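Local atomic coordinates of putative glucoamylase (Bacteroides uniformis, PDB entry 4GL3), a protein that probably acts as a glycoside hydrolase of the glucoamylase type, perhaps cutting glucose from glucan chains, although its true substrate is not established. Residues I64-E69 with G394-L399; S127-E132 with H253-G258; A137-T142 with M401-V406. All blocks are in the same frame, centred on the assembly; numbering follows the deposited sequence. Where two conformers were deposited one is given.

In the fold
Contact 2 is the buried one, close to the centre of the chain, whereas contact 1 is partly buried and contact 3 lies at the surface. Helix 124-140 serves contacts 2 and 3, its middle meeting the loop 253-258 and its C-terminal end the turn before helix 404-412. Contact 1 stands beside both: W397 donates from NE1 to Y256 O, and E69 OE2 pairs with Y140 OH. The chemistry follows the setting. Contact 1 is branched aliphatic packing between helices, contact 2 combines an aromatic pair with a carboxylate that binds loop amides, and contact 3 relies on neutral polar side chains and a histidine cap.

Contact 1 of 3, residues I64-E69 with G394-L399; sequences IIVGIE and GLIWKL
L395 reaches helix 54-69 through its CD2 methyl, which lies 3.7 Å from E69 CG. With CG anti to the backbone N (chi1 -179°), the leucine fork is carried across to the other helix, and the same methyl also rests against V66 CA and I65 CG2. E69 suits this more exposed edge because its carbon chain can lie on the leucine while the carboxylate turns to Y140 of helix 124-140. One residue on, I396 sends its slender CD1 into the angle between two side chains, 4.0 Å from I65 CG2 and 4.1 Å from V66 CG2; its chain lies across V66. The mainly helical architecture is consistent with the (alpha/alpha)6, six-hairpin type of glucoamylase-like enzymes, and two of its helices meet here: the local axes stay 11.0 Å apart at 117°, a span that branched aliphatic residues fill without polar bonds. Helix 378-393 adds to the packing, with I385 against V66 and V386 against I396. A turn further along, L399 brings CD1 to 3.9 Å from I65 CG2, the methyl already met by L395 and I396; the two chains run antiparallel alongside each other, and Y140 packs on both.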
loop_
_atom_site.group_PDB
_atom_site.type_symbol
_atom_site.label_atom_id
_atom_site.label_comp_id
_atom_site.label_asym_id
_atom_site.label_seq_id
_atom_site.Cartn_x
_atom_site.Cartn_y
_atom_site.Cartn_z
ATOM N N ILE A 64 -7.632 1.978 10.497
ATOM C CA ILE A 64 -8.426 1.844 11.708
ATOM C C ILE A 64 -7.524 1.821 12.977
ATOM O O ILE A 64 -7.822 2.497 13.979
ATOM C CB ILE A 64 -9.350 0.632 11.674
ATOM C CG1 ILE A 64 -10.462 0.893 10.654
ATOM C CG2 ILE A 64 -9.949 0.346 13.055
ATOM C CD1 ILE A 64 -11.135 -0.369 10.164
ATOM N N ILE A 65 -6.432 1.070 12.929
ATOM C CA ILE A 65 -5.500 1.002 14.061
ATOM C C ILE A 65 -4.903 2.396 14.358
ATOM O O ILE A 65 -4.872 2.823 15.529
ATOM C CB ILE A 65 -4.371 -0.027 13.837
ATOM C CG1 ILE A 65 -4.969 -1.439 13.564
ATOM C CG2 ILE A 65 -3.435 -0.054 15.057
ATOM C CD1 ILE A 65 -3.967 -2.394 12.898
ATOM N N VAL A 66 -4.506 3.120 13.303
ATOM C CA VAL A 66 -4.009 4.504 13.431
ATOM C C VAL A 66 -5.066 5.385 14.104
ATOM O O VAL A 66 -4.798 6.106 15.067
ATOM C CB VAL A 66 -3.584 5.085 12.059
ATOM C CG1 VAL A 66 -3.221 6.578 12.145
ATOM C CG2 VAL A 66 -2.404 4.290 11.469
ATOM N N GLY A 67 -6.296 5.255 13.634
ATOM C CA GLY A 67 -7.428 6.037 14.172
ATOM C C GLY A 67 -7.740 5.798 15.640
ATOM O O GLY A 67 -8.091 6.743 16.358
ATOM N N ILE A 68 -7.607 4.551 16.096
ATOM C CA ILE A 68 -7.782 4.259 17.512
ATOM C C ILE A 68 -6.694 4.968 18.322
ATOM O O ILE A 68 -6.989 5.643 19.300
ATOM C CB ILE A 68 -7.714 2.753 17.850
ATOM C CG1 ILE A 68 -8.887 1.987 17.217
ATOM C CG2 ILE A 68 -7.727 2.573 19.360
ATOM C CD1 ILE A 68 -8.698 0.472 17.182
ATOM N N GLU A 69 -5.447 4.790 17.906
ATOM C CA GLU A 69 -4.296 5.375 18.598
ATOM C C GLU A 69 -4.303 6.899 18.563
ATOM O O GLU A 69 -3.819 7.507 19.492
ATOM C CB GLU A 69 -2.987 4.819 18.011
ATOM C CG GLU A 69 -2.781 3.364 18.396
ATOM C CD GLU A 69 -2.622 3.173 19.899
ATOM O OE1 GLU A 69 -1.797 3.892 20.505
ATOM O OE2 GLU A 69 -3.315 2.320 20.474
ATOM N N GLY A 394 6.121 4.992 14.349
ATOM C CA GLY A 394 6.435 3.639 13.896
ATOM C C GLY A 394 5.362 2.598 14.235
ATOM O O GLY A 394 5.646 1.407 14.199
ATOM N N LEU A 395 4.131 3.050 14.524
ATOM C CA LEU A 395 3.031 2.216 14.992
ATOM C C LEU A 395 2.812 0.945 14.176
ATOM O O LEU A 395 2.821 -0.157 14.757
ATOM C CB LEU A 395 1.703 2.998 15.002
ATOM C CG LEU A 395 0.484 2.210 15.506
ATOM C CD1 LEU A 395 0.629 1.851 17.012
ATOM C CD2 LEU A 395 -0.805 3.013 15.293
ATOM N N ILE A 396 2.595 1.063 12.859
ATOM C CA ILE A 396 2.176 -0.121 12.081
ATOM C C ILE A 396 3.370 -1.047 11.819
ATOM O O ILE A 396 3.249 -2.269 11.881
ATOM C CB ILE A 396 1.448 0.277 10.777
ATOM C CG1 ILE A 396 0.209 1.139 11.090
ATOM C CG2 ILE A 396 1.071 -0.952 9.948
ATOM C CD1 ILE A 396 -0.750 0.594 12.128
ATOM N N TRP A 397 4.531 -0.442 11.560
ATOM C CA TRP A 397 5.798 -1.165 11.514
ATOM C C TRP A 397 6.054 -2.011 12.750
ATOM O O TRP A 397 6.369 -3.175 12.651
ATOM C CB TRP A 397 6.960 -0.192 11.396
ATOM C CG TRP A 397 7.120 0.426 10.050
ATOM C CD1 TRP A 397 6.728 -0.081 8.849
ATOM C CD2 TRP A 397 7.794 1.664 9.763
ATOM N NE1 TRP A 397 7.062 0.782 7.836
ATOM C CE2 TRP A 397 7.749 1.847 8.367
ATOM C CE3 TRP A 397 8.389 2.641 10.553
ATOM C CZ2 TRP A 397 8.309 2.972 7.736
ATOM C CZ3 TRP A 397 8.959 3.747 9.931
ATOM C CH2 TRP A 397 8.907 3.899 8.532
ATOM N N LYS A 398 5.914 -1.455 13.930
ATOM C CA LYS A 398 6.158 -2.267 15.134
ATOM C C LYS A 398 5.202 -3.451 15.235
ATOM O O LYS A 398 5.611 -4.534 15.615
ATOM C CB LYS A 398 6.087 -1.439 16.415
ATOM C CG LYS A 398 7.231 -0.447 16.569
ATOM C CD LYS A 398 7.112 0.337 17.895
ATOM C CE LYS A 398 7.482 1.805 17.745
ATOM N NZ LYS A 398 8.940 2.027 17.531
ATOM N N LEU A 399 3.936 -3.247 14.901
ATOM C CA LEU A 399 2.957 -4.324 15.009
ATOM C C LEU A 399 3.305 -5.469 14.038
ATOM O O LEU A 399 3.420 -6.639 14.441
ATOM C CB LEU A 399 1.538 -3.771 14.747
ATOM C CG LEU A 399 1.022 -2.835 15.832
ATOM C CD1 LEU A 399 -0.133 -2.024 15.296
ATOM C CD2 LEU A 399 0.673 -3.590 17.123
#

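Contact 2 of 3, residues S127-E132 with H253-G258; sequences SAFMFE and HYSYMG
F129 lays one face of its ring over the CB of Y254, a CH-pi contact with that carbon 4.0 Å from the ring centroid. The tyrosine ring then turns its edge toward the same phenylalanine in an offset edge-to-face pair, the planes at 83° and the centroids 5.5 Å apart. Aromatic residues suit this buried place, since a ring face offers a flat apolar surface on which a CH or a ring edge can rest. One helical turn on, E132 supplies the polar half of the contact. An extended chain, its first torsion near 180° (chi1 -176°), carries the carboxylate into the loop 253-258. There OE2 accepts from G258 N at 2.8 Å in a nearly straight bond (167°), met on the anti side and somewhat out of the carboxylate plane, and more weakly from M257 N. Glycine fits at 258 because E132 CG occupies the side where a CB would lie, and the bare CA allows the close approach. The F129 side chain is about 4 Å, nearest atoms, from a Tris molecule that probably came from the crystallisation liquor but may mark a pocket. The contact is flanked by helix 197-205, where I198 packs on F129 and its N joins E195 O in bonding S255 OG, by F59 of helix 54-69, and by P383 and I379 of helix 378-393, which lie against Y254.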
loop_
_atom_site.group_PDB
_atom_site.type_symbol
_atom_site.label_atom_id
_atom_site.label_comp_id
_atom_site.label_asym_id
_atom_site.label_seq_id
_atom_site.Cartn_x
_atom_site.Cartn_y
_atom_site.Cartn_z
ATOM N N SER A 127 -4.426 -9.521 -2.169
ATOM C CA SER A 127 -4.679 -10.306 -0.941
ATOM C C SER A 127 -3.518 -10.152 0.046
ATOM O O SER A 127 -3.728 -10.144 1.253
ATOM C CB SER A 127 -4.870 -11.797 -1.272
ATOM O OG SER A 127 -6.102 -12.006 -1.936
ATOM N N ALA A 128 -2.285 -10.034 -0.481
ATOM C CA ALA A 128 -1.084 -9.834 0.343
ATOM C C ALA A 128 -1.176 -8.483 1.096
ATOM O O ALA A 128 -0.795 -8.404 2.252
ATOM C CB ALA A 128 0.197 -9.900 -0.505
ATOM N N PHE A 129 -1.680 -7.443 0.441
ATOM C CA PHE A 129 -1.845 -6.160 1.094
ATOM C C PHE A 129 -2.914 -6.250 2.188
ATOM O O PHE A 129 -2.766 -5.660 3.298
ATOM C CB PHE A 129 -2.164 -5.066 0.089
ATOM C CG PHE A 129 -1.089 -4.835 -0.939
ATOM C CD1 PHE A 129 0.278 -4.981 -0.630
ATOM C CD2 PHE A 129 -1.441 -4.419 -2.205
ATOM C CE1 PHE A 129 1.270 -4.719 -1.601
ATOM C CE2 PHE A 129 -0.465 -4.186 -3.184
ATOM C CZ PHE A 129 0.873 -4.366 -2.882
HETATM N N MSE A 130 -3.947 -7.058 1.945
HETATM C CA MSE A 130 -4.938 -7.325 3.008
HETATM C C MSE A 130 -4.254 -8.041 4.192
HETATM O O MSE A 130 -4.468 -7.656 5.343
HETATM C CB MSE A 130 -6.182 -8.085 2.501
HETATM C CG MSE A 130 -7.092 -8.554 3.646
HETATM SE SE MSE A 130 -7.892 -7.074 4.593
HETATM C CE MSE A 130 -9.082 -6.515 3.229
ATOM N N PHE A 131 -3.450 -9.079 3.930
ATOM C CA PHE A 131 -2.772 -9.809 5.018
ATOM C C PHE A 131 -1.745 -8.930 5.732
ATOM O O PHE A 131 -1.518 -9.074 6.909
ATOM C CB PHE A 131 -2.166 -11.133 4.523
ATOM C CG PHE A 131 -3.192 -12.251 4.417
ATOM C CD1 PHE A 131 -3.811 -12.719 5.529
ATOM C CD2 PHE A 131 -3.600 -12.730 3.190
ATOM C CE1 PHE A 131 -4.815 -13.679 5.474
ATOM C CE2 PHE A 131 -4.569 -13.720 3.103
ATOM C CZ PHE A 131 -5.185 -14.185 4.256
ATOM N N GLU A 132 -1.116 -8.019 5.008
ATOM C CA GLU A 132 -0.203 -7.045 5.650
ATOM C C GLU A 132 -0.947 -6.295 6.770
ATOM O O GLU A 132 -0.549 -6.289 7.940
ATOM C CB GLU A 132 0.395 -6.110 4.575
ATOM C CG GLU A 132 1.437 -5.111 5.081
ATOM C CD GLU A 132 1.952 -4.209 3.969
ATOM O OE1 GLU A 132 1.456 -4.259 2.810
ATOM O OE2 GLU A 132 2.876 -3.431 4.236
ATOM N N HIS A 253 5.814 2.386 -0.960
ATOM C CA HIS A 253 4.742 2.476 0.005
ATOM C C HIS A 253 4.019 1.147 0.286
ATOM O O HIS A 253 3.842 0.794 1.415
ATOM C CB HIS A 253 3.675 3.514 -0.413
ATOM C CG HIS A 253 4.232 4.854 -0.706
ATOM N ND1 HIS A 253 3.648 5.703 -1.618
ATOM C CD2 HIS A 253 5.368 5.457 -0.282
ATOM C CE1 HIS A 253 4.395 6.796 -1.718
ATOM N NE2 HIS A 253 5.434 6.681 -0.907
ATOM N N TYR A 254 3.516 0.452 -0.720
ATOM C CA TYR A 254 2.496 -0.579 -0.417
ATOM C C TYR A 254 2.974 -1.787 0.435
ATOM O O TYR A 254 2.249 -2.256 1.299
ATOM C CB TYR A 254 1.794 -1.092 -1.691
ATOM C CG TYR A 254 0.910 -0.147 -2.460
ATOM C CD1 TYR A 254 0.738 1.173 -2.084
ATOM C CD2 TYR A 254 0.235 -0.597 -3.601
ATOM C CE1 TYR A 254 -0.054 2.035 -2.835
ATOM C CE2 TYR A 254 -0.558 0.243 -4.343
ATOM C CZ TYR A 254 -0.711 1.567 -3.958
ATOM O OH TYR A 254 -1.488 2.440 -4.723
ATOM N N SER A 255 4.158 -2.300 0.144
ATOM C CA SER A 255 4.763 -3.397 0.899
ATOM C C SER A 255 5.427 -2.929 2.198
ATOM O O SER A 255 5.716 -3.771 3.041
ATOM C CB SER A 255 5.825 -4.156 0.025
ATOM O OG SER A 255 5.244 -4.844 -1.089
ATOM N N TYR A 256 5.605 -1.609 2.376
ATOM C CA TYR A 256 6.408 -1.021 3.471
ATOM C C TYR A 256 5.552 -0.230 4.462
ATOM O O TYR A 256 5.990 0.672 5.200
ATOM C CB TYR A 256 7.551 -0.187 2.891
ATOM C CG TYR A 256 8.287 -1.015 1.881
ATOM C CD1 TYR A 256 9.085 -2.093 2.288
ATOM C CD2 TYR A 256 8.118 -0.804 0.517
ATOM C CE1 TYR A 256 9.744 -2.900 1.365
ATOM C CE2 TYR A 256 8.754 -1.611 -0.420
ATOM C CZ TYR A 256 9.545 -2.671 0.003
ATOM O OH TYR A 256 10.159 -3.474 -0.925
HETATM N N MSE A 257 4.307 -0.608 4.477
HETATM C CA MSE A 257 3.330 -0.118 5.432
HETATM C C MSE A 257 3.506 -0.881 6.754
HETATM O O MSE A 257 3.553 -0.304 7.841
HETATM C CB MSE A 257 1.938 -0.360 4.846
HETATM C CG MSE A 257 1.074 0.777 5.034
HETATM SE SE MSE A 257 0.873 1.945 3.507
HETATM C CE MSE A 257 -1.079 1.963 3.849
ATOM N N GLY A 258 3.637 -2.209 6.640
ATOM C CA GLY A 258 3.968 -3.064 7.813
ATOM C C GLY A 258 5.443 -3.470 7.886
ATOM O O GLY A 258 6.065 -3.482 8.955
#

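Contact 3 of 3, residues A137-T142 with M401-V406; sequences AHQYFT and MSHPDV
The closing turn of helix 124-140 passes the residues that lead into helix 404-412, with the CA atoms of Q139 and H403 6.6 Å apart. Q139 carries the contact, and the bend at chi2 (-61°) turns its amide to face S402 with NE2 and both H138 and H403 with OE1. NE2 gives an almost straight bond of 2.9 Å to S402 OG, lying in the amide plane, while OE1 accepts from H138 ND1 of its own helix, also at 2.9 Å and in the planes of both the carbonyl and the imidazole. The amide is thereby held against rotation, and its OE1 comes 3.6 Å from H403 CD2, the side chains crossing nearly perpendicular with the amide and imidazole planes 61° apart. S402 OG has a second partner in L399 O, in the last turn of helix 395-401. H403 is the N-cap of the next helix: its ND1 accepts from D405 N at 3.1 Å, and P404, which has no N-H to satisfy, is well suited to the first turn. The H403 ring also meets W159 of helix 146-161 edge-to-face. As an acceptor, H403 ND1 probably carries no proton, while ND1 of H138 donates one; the two imidazoles thus probably differ in protonation pattern, and the glutamine, both donor and acceptor, joins two helix ends without requiring a formal charge.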
loop_
_atom_site.group_PDB
_atom_site.type_symbol
_atom_site.label_atom_id
_atom_site.label_comp_id
_atom_site.label_asym_id
_atom_site.label_seq_id
_atom_site.Cartn_x
_atom_site.Cartn_y
_atom_site.Cartn_z
ATOM N N ALA A 137 -3.122 -6.098 12.585
ATOM C CA ALA A 137 -4.307 -6.105 13.479
ATOM C C ALA A 137 -4.257 -7.256 14.486
ATOM O O ALA A 137 -4.568 -7.071 15.656
ATOM C CB ALA A 137 -5.605 -6.131 12.664
ATOM N N HIS A 138 -3.835 -8.444 14.044
ATOM C CA HIS A 138 -3.621 -9.588 14.952
ATOM C C HIS A 138 -2.690 -9.237 16.132
ATOM O O HIS A 138 -2.911 -9.650 17.241
ATOM C CB HIS A 138 -3.050 -10.814 14.178
ATOM C CG HIS A 138 -2.949 -12.055 15.004
ATOM N ND1 HIS A 138 -1.856 -12.326 15.805
ATOM C CD2 HIS A 138 -3.798 -13.104 15.155
ATOM C CE1 HIS A 138 -2.054 -13.471 16.447
ATOM N NE2 HIS A 138 -3.224 -13.967 16.074
ATOM N N GLN A 139 -1.661 -8.464 15.864
ATOM C CA GLN A 139 -0.693 -8.078 16.873
ATOM C C GLN A 139 -1.137 -6.891 17.696
ATOM O O GLN A 139 -0.536 -6.624 18.740
ATOM C CB GLN A 139 0.671 -7.779 16.215
ATOM C CG GLN A 139 1.233 -8.997 15.488
ATOM C CD GLN A 139 1.483 -10.179 16.415
ATOM O OE1 GLN A 139 0.698 -11.141 16.455
ATOM N NE2 GLN A 139 2.549 -10.090 17.213
ATOM N N TYR A 140 -2.180 -6.178 17.263
ATOM C CA TYR A 140 -2.673 -4.996 18.020
ATOM C C TYR A 140 -3.831 -5.329 18.963
ATOM O O TYR A 140 -3.854 -4.884 20.110
ATOM C CB TYR A 140 -3.175 -3.928 17.042
ATOM C CG TYR A 140 -3.694 -2.669 17.727
ATOM C CD1 TYR A 140 -2.813 -1.739 18.293
ATOM C CD2 TYR A 140 -5.055 -2.404 17.800
ATOM C CE1 TYR A 140 -3.277 -0.582 18.902
ATOM C CE2 TYR A 140 -5.527 -1.260 18.421
ATOM C CZ TYR A 140 -4.628 -0.354 18.957
ATOM O OH TYR A 140 -5.099 0.738 19.565
ATOM N N PHE A 141 -4.819 -6.083 18.468
ATOM C CA PHE A 141 -6.028 -6.442 19.259
ATOM C C PHE A 141 -5.809 -7.625 20.198
ATOM O O PHE A 141 -6.373 -8.706 19.988
ATOM C CB PHE A 141 -7.219 -6.705 18.332
ATOM C CG PHE A 141 -7.664 -5.485 17.593
ATOM C CD1 PHE A 141 -8.403 -4.517 18.229
ATOM C CD2 PHE A 141 -7.291 -5.281 16.299
ATOM C CE1 PHE A 141 -8.775 -3.363 17.574
ATOM C CE2 PHE A 141 -7.680 -4.153 15.613
ATOM C CZ PHE A 141 -8.448 -3.200 16.259
ATOM N N THR A 142 -5.025 -7.377 21.248
ATOM C CA THR A 142 -4.498 -8.411 22.132
ATOM C C THR A 142 -5.264 -8.554 23.440
ATOM O O THR A 142 -4.871 -9.339 24.278
ATOM C CB THR A 142 -3.018 -8.105 22.483
ATOM O OG1 THR A 142 -2.964 -6.829 23.090
ATOM C CG2 THR A 142 -2.151 -8.038 21.258
HETATM N N MSE A 401 6.075 -6.148 12.253
HETATM C CA MSE A 401 7.387 -6.764 12.403
HETATM C C MSE A 401 7.443 -7.640 13.670
HETATM O O MSE A 401 8.344 -8.488 13.799
HETATM C CB MSE A 401 8.485 -5.706 12.457
HETATM C CG MSE A 401 8.637 -4.893 11.195
HETATM SE SE MSE A 401 9.160 -5.955 9.651
HETATM C CE MSE A 401 11.061 -6.025 9.905
ATOM N N SER A 402 6.492 -7.451 14.598
ATOM C CA SER A 402 6.411 -8.297 15.777
ATOM C C SER A 402 5.808 -9.667 15.501
ATOM O O SER A 402 5.843 -10.513 16.376
ATOM C CB SER A 402 5.597 -7.633 16.924
ATOM O OG SER A 402 4.186 -7.761 16.657
ATOM N N HIS A 403 5.183 -9.889 14.355
ATOM C CA HIS A 403 4.512 -11.166 14.129
ATOM C C HIS A 403 5.541 -12.312 13.952
ATOM O O HIS A 403 6.410 -12.228 13.103
ATOM C CB HIS A 403 3.615 -11.092 12.901
ATOM C CG HIS A 403 2.630 -12.219 12.822
ATOM N ND1 HIS A 403 2.991 -13.506 12.469
ATOM C CD2 HIS A 403 1.297 -12.253 13.063
ATOM C CE1 HIS A 403 1.918 -14.280 12.492
ATOM N NE2 HIS A 403 0.878 -13.545 12.848
ATOM N N PRO A 404 5.443 -13.369 14.754
ATOM C CA PRO A 404 6.474 -14.393 14.696
ATOM C C PRO A 404 6.618 -15.134 13.353
ATOM O O PRO A 404 7.699 -15.637 13.066
ATOM C CB PRO A 404 6.062 -15.378 15.795
ATOM C CG PRO A 404 4.595 -15.187 15.945
ATOM C CD PRO A 404 4.429 -13.689 15.773
ATOM N N ASP A 405 5.562 -15.238 12.564
ATOM C CA ASP A 405 5.698 -15.861 11.250
ATOM C C ASP A 405 6.457 -14.903 10.276
ATOM O O ASP A 405 7.274 -15.362 9.461
ATOM C CB ASP A 405 4.346 -16.263 10.665
ATOM C CG ASP A 405 3.704 -17.454 11.360
ATOM O OD1 ASP A 405 4.405 -18.306 11.911
ATOM O OD2 ASP A 405 2.467 -17.526 11.326
ATOM N N VAL A 406 6.207 -13.594 10.384
ATOM C CA VAL A 406 6.893 -12.578 9.556
ATOM C C VAL A 406 8.400 -12.661 9.879
ATOM O O VAL A 406 9.244 -12.757 8.980
ATOM C CB VAL A 406 6.335 -11.160 9.758
ATOM C CG1 VAL A 406 7.225 -10.109 9.098
ATOM C CG2 VAL A 406 4.895 -11.040 9.247
#